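Local coordinates for protein probable glutathione S-transferase GSTU1 (Oryza sativa, PDB 1OYJ) that conjugates reduced glutathione to a wide range of hydrophobic electrophiles, such as herbicides, as a tau-class glutathione transferase, at residues 24-30 / 76-80; 141-145 / 190-194; 16-20 / 111-116. All blocks are in the same frame, centred on the assembly; numbering follows the deposited sequence.

Contacts 1 and 3 both draw on helix 16-28 and have centres about 18 Å apart. Contact 1 ties the C-terminal end of that helix to helix 69-79 within the thioredoxin-like N-terminal domain, the side chain of Leu76 about 12 Å from bound glutathione. Contact 3 joins the helix's first turn to helix 97-124 of the helical domain, right beside the glutathione of the N-terminal-domain pocket, while Lys114, on another side of helix 97-124, binds a second glutathione. Contact 2 lies wholly in the helical domain, its centre about 17 Å from that of contact 3 and about 28 Å from that of contact 1. Leu144 CD1 of contact 2 packs 4.0 Å from Leu115 CD2 of contact 3.

Contact 1. Residues 24-30 / 76-80; sequences AMAEKGL and LDDAF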
loop_
_atom_site.group_PDB
_atom_site.type_symbol
_atom_site.label_atom_id
_atom_site.label_comp_id
_atom_site.label_asym_id
_atom_site.label_seq_id
_atom_site.Cartn_x
_atom_site.Cartn_y
_atom_site.Cartn_z
ATOM N N ALA A 24 -10.799 12.738 -6.972
ATOM C CA ALA A 24 -9.503 13.246 -7.403
ATOM C C ALA A 24 -9.514 13.811 -8.826
ATOM O O ALA A 24 -8.976 14.911 -9.083
ATOM C CB ALA A 24 -8.465 12.206 -7.222
ATOM N N MET A 25 -10.191 13.122 -9.738
ATOM C CA MET A 25 -10.403 13.667 -11.056
ATOM C C MET A 25 -11.250 14.937 -11.034
ATOM O O MET A 25 -10.888 15.937 -11.653
ATOM C CB MET A 25 -10.994 12.576 -11.984
ATOM C CG MET A 25 -9.911 11.582 -12.374
ATOM S SD MET A 25 -10.372 10.320 -13.565
ATOM C CE MET A 25 -11.493 9.230 -12.651
ATOM N N ALA A 26 -12.356 14.934 -10.299
ATOM C CA ALA A 26 -13.126 16.143 -10.145
ATOM C C ALA A 26 -12.276 17.279 -9.628
ATOM O O ALA A 26 -12.344 18.426 -10.151
ATOM C CB ALA A 26 -14.301 15.917 -9.243
ATOM N N GLU A 27 -11.504 17.022 -8.609
ATOM C CA GLU A 27 -10.622 18.073 -8.008
ATOM C C GLU A 27 -9.681 18.635 -9.026
ATOM O O GLU A 27 -9.310 19.816 -8.942
ATOM C CB GLU A 27 -9.789 17.572 -6.824
ATOM C CG GLU A 27 -10.539 17.459 -5.509
ATOM C CD GLU A 27 -10.974 18.802 -5.011
ATOM O OE1 GLU A 27 -10.125 19.623 -4.651
ATOM O OE2 GLU A 27 -12.169 19.019 -4.993
ATOM N N LYS A 28 -9.270 17.767 -9.949
ATOM C CA LYS A 28 -8.306 18.107 -10.937
ATOM C C LYS A 28 -8.862 18.684 -12.256
ATOM O O LYS A 28 -8.115 19.015 -13.132
ATOM C CB LYS A 28 -7.415 16.875 -11.216
ATOM C CG LYS A 28 -6.443 16.543 -10.062
ATOM C CD LYS A 28 -5.714 15.211 -10.238
ATOM C CE LYS A 28 -4.511 15.139 -9.242
ATOM N NZ LYS A 28 -3.280 15.857 -9.716
ATOM N N GLY A 29 -10.161 18.748 -12.379
ATOM C CA GLY A 29 -10.789 19.184 -13.625
ATOM C C GLY A 29 -10.696 18.131 -14.707
ATOM O O GLY A 29 -10.824 18.451 -15.877
ATOM N N LEU A 30 -10.462 16.875 -14.369
ATOM C CA LEU A 30 -10.320 15.895 -15.405
ATOM C C LEU A 30 -11.651 15.144 -15.643
ATOM O O LEU A 30 -12.135 14.499 -14.734
ATOM C CB LEU A 30 -9.231 14.885 -14.995
ATOM C CG LEU A 30 -7.804 15.376 -14.766
ATOM C CD1 LEU A 30 -6.962 14.270 -14.156
ATOM C CD2 LEU A 30 -7.236 15.686 -16.131
ATOM N N LEU A 76 -2.633 10.119 -10.971
ATOM C CA LEU A 76 -3.310 11.337 -11.372
ATOM C C LEU A 76 -2.424 12.571 -11.079
ATOM O O LEU A 76 -2.563 13.589 -11.784
ATOM C CB LEU A 76 -4.669 11.460 -10.746
ATOM C CG LEU A 76 -5.662 10.400 -11.200
ATOM C CD1 LEU A 76 -6.987 10.526 -10.342
ATOM C CD2 LEU A 76 -5.933 10.592 -12.649
ATOM N N ASP A 77 -1.555 12.531 -10.065
ATOM C CA ASP A 77 -0.580 13.603 -9.911
ATOM C C ASP A 77 0.522 13.420 -10.991
ATOM O O ASP A 77 0.866 14.382 -11.727
ATOM C CB ASP A 77 0.177 13.552 -8.604
ATOM C CG ASP A 77 -0.507 14.293 -7.466
ATOM O OD1 ASP A 77 -1.599 14.925 -7.672
ATOM O OD2 ASP A 77 0.029 14.287 -6.333
ATOM N N ASP A 78 1.068 12.205 -11.094
ATOM C CA ASP A 78 2.254 12.023 -11.943
ATOM C C ASP A 78 1.945 12.294 -13.378
ATOM O O ASP A 78 2.738 12.891 -14.091
ATOM C CB ASP A 78 2.869 10.613 -11.841
ATOM C CG ASP A 78 3.541 10.337 -10.510
ATOM O OD1 ASP A 78 3.725 9.123 -10.224
ATOM O OD2 ASP A 78 3.917 11.246 -9.713
ATOM N N ALA A 79 0.796 11.825 -13.822
ATOM C CA ALA A 79 0.443 11.948 -15.228
ATOM C C ALA A 79 -0.133 13.291 -15.607
ATOM O O ALA A 79 -0.137 13.613 -16.770
ATOM C CB ALA A 79 -0.488 10.867 -15.595
ATOM N N PHE A 80 -0.588 14.087 -14.649
ATOM C CA PHE A 80 -1.187 15.387 -14.970
ATOM C C PHE A 80 -0.600 16.446 -14.093
ATOM O O PHE A 80 -1.266 16.916 -13.192
ATOM C CB PHE A 80 -2.704 15.285 -14.726
ATOM C CG PHE A 80 -3.383 14.255 -15.583
ATOM C CD1 PHE A 80 -3.636 13.008 -15.128
ATOM C CD2 PHE A 80 -3.722 14.552 -16.890
ATOM C CE1 PHE A 80 -4.265 12.084 -15.933
ATOM C CE2 PHE A 80 -4.319 13.629 -17.693
ATOM C CZ PHE A 80 -4.602 12.413 -17.220
#
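The Phe80 ring has Leu30 CD1 over one face, 3.9 Å from its centroid and 18° off the ring normal, a CH-pi contact shifted toward the rim; the carbonyl oxygen of Leu76 lies at its edge, in the ring plane. Both methyls of Leu30 lie over this same face, CD2 3.8 Å from Phe80 CD2, and the His61 ring also meets the Phe80 ring, the two planes about 40° apart. This is helix-helix packing in the thioredoxin-like N-terminal domain: the end of helix 16-28, closed by a Schellman motif at Gly29, lies against the end of helix 69-79, with Leu7, Leu9 and Leu59 of the sheet beneath. Leu76 fills the space between the helices. Its CD1 rests 3.7 Å from Met25 CG and also touches Ala24 CB, while CD2 turns to Leu30 CD1. Above this apolar layer Lys28 runs over Leu76, its CD 3.9 Å from Leu76 CB, and bends only at its last torsion (chi4 -82°), which swings the ammonium toward Asp77. Thr83 OG1 and Pro84 O also bond NZ, and the Asp77 carboxylate takes the amides of Leu86 and Leu87, binding the following loop to the same charge pair. Lys28 NZ forms a salt bridge to Asp77 OD1 at 2.8 Å, on the oxygen's anti lone pair, and hydrogen-bonds Leu76 O at 3.2 Å from well above the carbonyl plane.

Contact 2. Residues 141-145 / 190-194; sequences LRTLE and VAPRL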
loop_
_atom_site.group_PDB
_atom_site.type_symbol
_atom_site.label_atom_id
_atom_site.label_comp_id
_atom_site.label_asym_id
_atom_site.label_seq_id
_atom_site.Cartn_x
_atom_site.Cartn_y
_atom_site.Cartn_z
ATOM N N LEU A 141 -10.878 5.758 14.602
ATOM C CA LEU A 141 -11.295 7.125 14.327
ATOM C C LEU A 141 -10.573 8.103 15.272
ATOM O O LEU A 141 -10.191 9.201 14.863
ATOM C CB LEU A 141 -12.798 7.259 14.452
ATOM C CG LEU A 141 -13.583 6.323 13.471
ATOM C CD1 LEU A 141 -15.111 6.520 13.724
ATOM C CD2 LEU A 141 -13.241 6.749 12.089
ATOM N N ARG A 142 -10.342 7.675 16.501
ATOM C CA ARG A 142 -9.600 8.542 17.439
ATOM C C ARG A 142 -8.156 8.687 16.996
ATOM O O ARG A 142 -7.547 9.762 17.152
ATOM C CB ARG A 142 -9.652 7.978 18.880
ATOM C CG ARG A 142 -10.894 8.276 19.676
ATOM C CD ARG A 142 -10.838 7.660 21.096
ATOM N NE ARG A 142 -12.146 7.428 21.678
ATOM C CZ ARG A 142 -12.668 6.216 21.889
ATOM N NH1 ARG A 142 -12.019 5.095 21.538
ATOM N NH2 ARG A 142 -13.861 6.129 22.439
ATOM N N THR A 143 -7.610 7.641 16.408
ATOM C CA THR A 143 -6.255 7.661 15.881
ATOM C C THR A 143 -6.131 8.622 14.671
ATOM O O THR A 143 -5.193 9.476 14.644
ATOM C CB THR A 143 -5.811 6.220 15.433
ATOM O OG1 THR A 143 -5.798 5.384 16.571
ATOM C CG2 THR A 143 -4.410 6.237 14.854
ATOM N N LEU A 144 -7.133 8.585 13.789
ATOM C CA LEU A 144 -7.198 9.516 12.667
ATOM C C LEU A 144 -7.317 10.946 13.195
ATOM O O LEU A 144 -6.626 11.942 12.736
ATOM C CB LEU A 144 -8.278 9.160 11.649
ATOM C CG LEU A 144 -7.873 7.880 10.907
ATOM C CD1 LEU A 144 -9.091 7.229 10.306
ATOM C CD2 LEU A 144 -6.698 8.155 9.865
ATOM N N GLU A 145 -8.196 11.085 14.176
ATOM C CA GLU A 145 -8.391 12.401 14.752
ATOM C C GLU A 145 -7.095 12.986 15.282
ATOM O O GLU A 145 -6.808 14.236 15.099
ATOM C CB GLU A 145 -9.483 12.367 15.867
ATOM C CG GLU A 145 -10.093 13.690 16.269
ATOM C CD GLU A 145 -10.809 13.681 17.677
ATOM O OE1 GLU A 145 -11.639 14.604 17.938
ATOM O OE2 GLU A 145 -10.497 12.795 18.548
ATOM N N VAL A 190 -17.007 10.443 20.048
ATOM C CA VAL A 190 -15.777 9.756 20.110
ATOM C C VAL A 190 -14.656 10.579 19.496
ATOM O O VAL A 190 -13.540 10.561 19.988
ATOM C CB VAL A 190 -15.954 8.407 19.291
ATOM C CG1 VAL A 190 -14.686 8.005 18.635
ATOM C CG2 VAL A 190 -16.575 7.270 20.196
ATOM N N ALA A 191 -14.927 11.285 18.391
ATOM C CA ALA A 191 -13.874 12.034 17.674
ATOM C C ALA A 191 -14.400 13.320 16.992
ATOM O O ALA A 191 -14.450 13.443 15.761
ATOM C CB ALA A 191 -13.247 11.130 16.670
ATOM N N PRO A 192 -14.815 14.288 17.806
ATOM C CA PRO A 192 -15.493 15.498 17.325
ATOM C C PRO A 192 -14.728 16.242 16.211
ATOM O O PRO A 192 -15.330 16.726 15.277
ATOM C CB PRO A 192 -15.634 16.426 18.623
ATOM C CG PRO A 192 -14.771 15.765 19.664
ATOM C CD PRO A 192 -14.520 14.340 19.234
ATOM N N ARG A 193 -13.424 16.288 16.272
ATOM C CA ARG A 193 -12.666 16.969 15.235
ATOM C C ARG A 193 -12.666 16.198 13.916
ATOM O O ARG A 193 -12.627 16.830 12.853
ATOM C CB ARG A 193 -11.239 17.292 15.658
ATOM C CG ARG A 193 -11.140 18.518 16.578
ATOM C CD ARG A 193 -9.763 18.726 17.022
ATOM N NE ARG A 193 -9.540 17.767 18.087
ATOM C CZ ARG A 193 -8.691 16.792 18.080
ATOM N NH1 ARG A 193 -8.676 16.001 19.112
ATOM N NH2 ARG A 193 -7.898 16.599 17.061
ATOM N N LEU A 194 -12.815 14.876 13.984
ATOM C CA LEU A 194 -12.925 14.135 12.741
ATOM C C LEU A 194 -14.313 14.356 12.118
ATOM O O LEU A 194 -14.451 14.524 10.919
ATOM C CB LEU A 194 -12.677 12.663 12.972
ATOM C CG LEU A 194 -12.531 11.808 11.735
ATOM C CD1 LEU A 194 -11.213 12.223 10.953
ATOM C CD2 LEU A 194 -12.511 10.345 12.035
HETATM O O HOH W 1 -11.664 12.022 20.756
#
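Glu145 reaches from helix 127-148 into the turn that starts helix 192-201, and each of its atoms finds a neighbour there. CB packs 4.0 Å from Ala191 CB. With CG anti to the backbone N (chi1 -162°) and the chain extended beyond it, CG passes 3.7 Å from Leu194 N, and the carboxylate comes to rest flat on the Arg193 guanidinium, the planes 5° apart. OE1 lies 3.5 Å from Arg193 NH1, well out of the guanidinium plane, so this salt bridge is one of charge without a directed N-H. The directed bond comes from the backbone: Arg193 N donates to OE1 at 3.0 Å, N-H...O angle 157°, on the anti side. OE2 takes a bond from a water that also donates to Val190 O, and a magnesium ion is about 4 Å from the side chain. Arg193 NH2 bonds Gly149 O and makes a weak bond to Glu145 O. Below, Leu141 CD2 meets Leu194 CD2 at 3.7 Å. Arg142, salt-bridged to Glu139, lays one guanidinium face on Val190 CG1. With an alanine here instead of Glu145, the Arg193 amide would probably lose its acceptor and the guanidinium the carboxylate stacked on it. Ala191 being the N-cap residue, a carboxylate from another helix binds a first-turn amide, where the helix's partial positive charge probably favours it, and so joins two helices of the all-helical glutathione transferase C-terminal domain.

Contact 3. Residues 16-20 / 111-116; sequences PFGQR and VDRKLY. With GSH (glutathione), chain O; GSH (glutathione), chain N.
Phe17 points its ring edge at the face of Tyr116 in a T-shaped stack, centroids 5.3 Å apart and planes at 63°, with CE1 offset toward the rim of the tyrosine. Phe17 CZ also touches Tyr116 CB at 3.8 Å. One face of the phenylalanine is taken by glutathione: CB1 of its gamma-glutamyl part stands over the ring centre, and the carboxylate oxygen O12 approaches Phe17 CD2 to 3.4 Å. Beside this pair Arg20, extended from CG to NE, grips a single atom of Asp112. NH1 reaches OD2 at 2.6 Å on its syn lone pair and NH2 reaches the same oxygen at 2.9 Å, nearly in line with the C-O bond. Guanidinium and carboxylate are almost coplanar, 13° apart, and Val111 CG1 sits at the guanidinium edge, 3.5 Å from NH2. These contacts bridge the two domains of the glutathione transferase fold, joining the first turn of helix 16-28 in the thioredoxin-like domain to helix 97-124 in the helical one. A second shell fixes the arginine: its NE bonds Ala168 O, and its NH1 also bonds Ser69 OG, which is itself hydrogen-bonded to glutathione, so Arg20 links the interface salt bridge to a ligand-binding residue. Leu70 of helix 69-79 packs against both Arg20 and Asp112. On another side of helix 97-124, Lys114 NZ donates to OE1 and, at 2.6 Å, to O31 of a second glutathione, while Ile140 of helix 127-148 lies against the lysine.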
loop_
_atom_site.group_PDB
_atom_site.type_symbol
_atom_site.label_atom_id
_atom_site.label_comp_id
_atom_site.label_asym_id
_atom_site.label_seq_id
_atom_site.Cartn_x
_atom_site.Cartn_y
_atom_site.Cartn_z
ATOM N N PRO A 16 -16.069 2.967 -2.021
ATOM C CA PRO A 16 -15.272 4.053 -1.446
ATOM C C PRO A 16 -13.983 4.207 -2.215
ATOM O O PRO A 16 -13.467 5.319 -2.354
ATOM C CB PRO A 16 -15.068 3.610 -0.025
ATOM C CG PRO A 16 -15.344 2.158 0.014
ATOM C CD PRO A 16 -16.316 1.901 -1.067
ATOM N N PHE A 17 -13.448 3.056 -2.734
ATOM C CA PHE A 17 -12.187 3.056 -3.425
ATOM C C PHE A 17 -12.297 3.731 -4.795
ATOM O O PHE A 17 -11.490 4.573 -5.175
ATOM C CB PHE A 17 -11.695 1.617 -3.576
ATOM C CG PHE A 17 -11.530 0.907 -2.277
ATOM C CD1 PHE A 17 -12.377 -0.092 -1.911
ATOM C CD2 PHE A 17 -10.501 1.227 -1.458
ATOM C CE1 PHE A 17 -12.194 -0.791 -0.729
ATOM C CE2 PHE A 17 -10.323 0.553 -0.269
ATOM C CZ PHE A 17 -11.202 -0.438 0.078
ATOM N N GLY A 18 -13.372 3.433 -5.529
ATOM C CA GLY A 18 -13.619 4.111 -6.813
ATOM C C GLY A 18 -14.007 5.576 -6.585
ATOM O O GLY A 18 -13.569 6.465 -7.252
ATOM N N GLN A 19 -14.728 5.848 -5.532
ATOM C CA GLN A 19 -15.031 7.219 -5.207
ATOM C C GLN A 19 -13.775 8.105 -4.991
ATOM O O GLN A 19 -13.797 9.263 -5.323
ATOM C CB GLN A 19 -15.980 7.287 -4.029
ATOM C CG GLN A 19 -17.439 6.833 -4.419
ATOM C CD GLN A 19 -18.207 6.449 -3.196
ATOM O OE1 GLN A 19 -17.718 6.663 -2.129
ATOM N NE2 GLN A 19 -19.395 5.840 -3.347
ATOM N N ARG A 20 -12.702 7.556 -4.399
ATOM C CA ARG A 20 -11.506 8.258 -4.341
ATOM C C ARG A 20 -11.086 8.826 -5.676
ATOM O O ARG A 20 -10.659 9.975 -5.730
ATOM C CB ARG A 20 -10.303 7.441 -3.823
ATOM C CG ARG A 20 -10.423 6.897 -2.449
ATOM C CD ARG A 20 -9.388 5.856 -2.131
ATOM N NE ARG A 20 -9.351 5.542 -0.724
ATOM C CZ ARG A 20 -8.550 4.664 -0.170
ATOM N NH1 ARG A 20 -7.839 3.821 -0.920
ATOM N NH2 ARG A 20 -8.477 4.593 1.140
ATOM N N VAL A 111 -5.295 4.112 6.287
ATOM C CA VAL A 111 -6.691 4.038 5.836
ATOM C C VAL A 111 -7.004 2.746 5.062
ATOM O O VAL A 111 -8.001 2.050 5.337
ATOM C CB VAL A 111 -7.101 5.228 4.998
ATOM C CG1 VAL A 111 -8.576 5.063 4.592
ATOM C CG2 VAL A 111 -6.972 6.508 5.845
ATOM N N ASP A 112 -6.152 2.417 4.134
ATOM C CA ASP A 112 -6.378 1.179 3.399
ATOM C C ASP A 112 -6.354 -0.031 4.317
ATOM O O ASP A 112 -7.087 -0.979 4.089
ATOM C CB ASP A 112 -5.333 0.980 2.327
ATOM C CG ASP A 112 -5.733 1.566 0.999
ATOM O OD1 ASP A 112 -5.122 1.219 -0.036
ATOM O OD2 ASP A 112 -6.680 2.294 0.865
ATOM N N ARG A 113 -5.500 0.002 5.344
ATOM C CA ARG A 113 -5.370 -1.133 6.221
ATOM C C ARG A 113 -6.508 -1.240 7.209
ATOM O O ARG A 113 -6.693 -2.334 7.690
ATOM C CB ARG A 113 -4.068 -1.102 7.051
ATOM C CG ARG A 113 -2.776 -1.335 6.293
ATOM C CD ARG A 113 -1.408 -1.059 7.084
ATOM N NE ARG A 113 -0.323 -1.550 6.205
ATOM C CZ ARG A 113 0.004 -2.861 6.103
ATOM N NH1 ARG A 113 0.886 -3.265 5.213
ATOM N NH2 ARG A 113 -0.515 -3.755 6.953
ATOM N N LYS A 114 -7.204 -0.146 7.553
ATOM C CA LYS A 114 -8.122 -0.194 8.661
ATOM C C LYS A 114 -9.657 -0.067 8.340
ATOM O O LYS A 114 -10.490 -0.833 8.854
ATOM C CB LYS A 114 -7.720 0.922 9.657
ATOM C CG LYS A 114 -6.272 0.714 10.282
ATOM C CD LYS A 114 -6.193 -0.453 11.340
ATOM C CE LYS A 114 -4.767 -0.731 11.781
ATOM N NZ LYS A 114 -4.590 -1.831 12.833
ATOM N N LEU A 115 -9.997 0.861 7.448
ATOM C CA LEU A 115 -11.376 1.325 7.327
ATOM C C LEU A 115 -12.267 0.232 6.722
ATOM O O LEU A 115 -13.270 -0.208 7.301
ATOM C CB LEU A 115 -11.437 2.625 6.536
ATOM C CG LEU A 115 -11.373 3.949 7.284
ATOM C CD1 LEU A 115 -12.640 4.124 8.137
ATOM C CD2 LEU A 115 -10.200 3.969 8.208
ATOM N N TYR A 116 -11.918 -0.179 5.555
ATOM C CA TYR A 116 -12.768 -1.133 4.885
ATOM C C TYR A 116 -12.934 -2.402 5.679
ATOM O O TYR A 116 -14.059 -2.824 5.943
ATOM C CB TYR A 116 -12.209 -1.443 3.556
ATOM C CG TYR A 116 -12.971 -2.493 2.805
ATOM C CD1 TYR A 116 -14.157 -2.180 2.236
ATOM C CD2 TYR A 116 -12.456 -3.742 2.611
ATOM C CE1 TYR A 116 -14.851 -3.078 1.508
ATOM C CE2 TYR A 116 -13.158 -4.683 1.851
ATOM C CZ TYR A 116 -14.368 -4.318 1.307
ATOM O OH TYR A 116 -15.140 -5.189 0.551
HETATM N N1 GSH O . -2.875 -8.252 11.290
HETATM C CA1 GSH O . -4.313 -8.056 11.481
HETATM C C1 GSH O . -4.779 -9.090 12.481
HETATM O O11 GSH O . -5.688 -9.864 12.212
HETATM O O12 GSH O . -4.244 -9.187 13.568
HETATM C CB1 GSH O . -4.566 -6.571 11.936
HETATM C CG1 GSH O . -6.059 -6.254 12.094
HETATM C CD1 GSH O . -6.512 -4.806 12.381
HETATM O OE1 GSH O . -6.208 -3.899 11.628
HETATM N N2 GSH O . -7.301 -4.638 13.447
HETATM C CA2 GSH O . -8.106 -3.443 13.714
HETATM C C2 GSH O . -7.664 -2.744 14.954
HETATM O O2 GSH O . -8.387 -1.880 15.500
HETATM C CB2 GSH O . -9.581 -3.795 13.775
HETATM S SG2 GSH O . -10.095 -4.440 12.174
HETATM N N3 GSH O . -6.413 -3.129 15.349
HETATM C CA3 GSH O . -5.719 -2.447 16.428
HETATM C C3 GSH O . -5.320 -0.998 16.153
HETATM O O31 GSH O . -5.314 -0.579 14.946
HETATM O O32 GSH O . -5.007 -0.267 17.152
HETATM N N1 GSH N . -7.176 -2.416 -2.885
HETATM C CA1 GSH N . -8.345 -1.953 -3.559
HETATM C C1 GSH N . -8.353 -0.586 -4.129
HETATM O O11 GSH N . -8.820 -0.172 -5.170
HETATM O O12 GSH N . -7.829 0.217 -3.388
HETATM C CB1 GSH N . -9.679 -2.640 -3.363
HETATM C CG1 GSH N . -10.814 -2.248 -4.316
HETATM C CD1 GSH N . -12.027 -3.124 -4.022
HETATM O OE1 GSH N . -12.099 -3.654 -2.927
HETATM N N2 GSH N . -12.989 -3.249 -4.937
HETATM C CA2 GSH N . -14.151 -4.071 -4.704
HETATM C C2 GSH N . -14.105 -5.147 -5.802
HETATM O O2 GSH N . -14.001 -4.744 -6.942
HETATM C CB2 GSH N . -15.383 -3.175 -4.833
HETATM S SG2 GSH N . -15.525 -2.035 -3.401
HETATM N N3 GSH N . -13.956 -6.447 -5.545
HETATM C CA3 GSH N . -14.831 -7.252 -6.436
HETATM C C3 GSH N . -15.651 -8.445 -5.946
HETATM O O31 GSH N . -15.713 -9.525 -6.618
HETATM O O32 GSH N . -16.305 -8.344 -4.920
#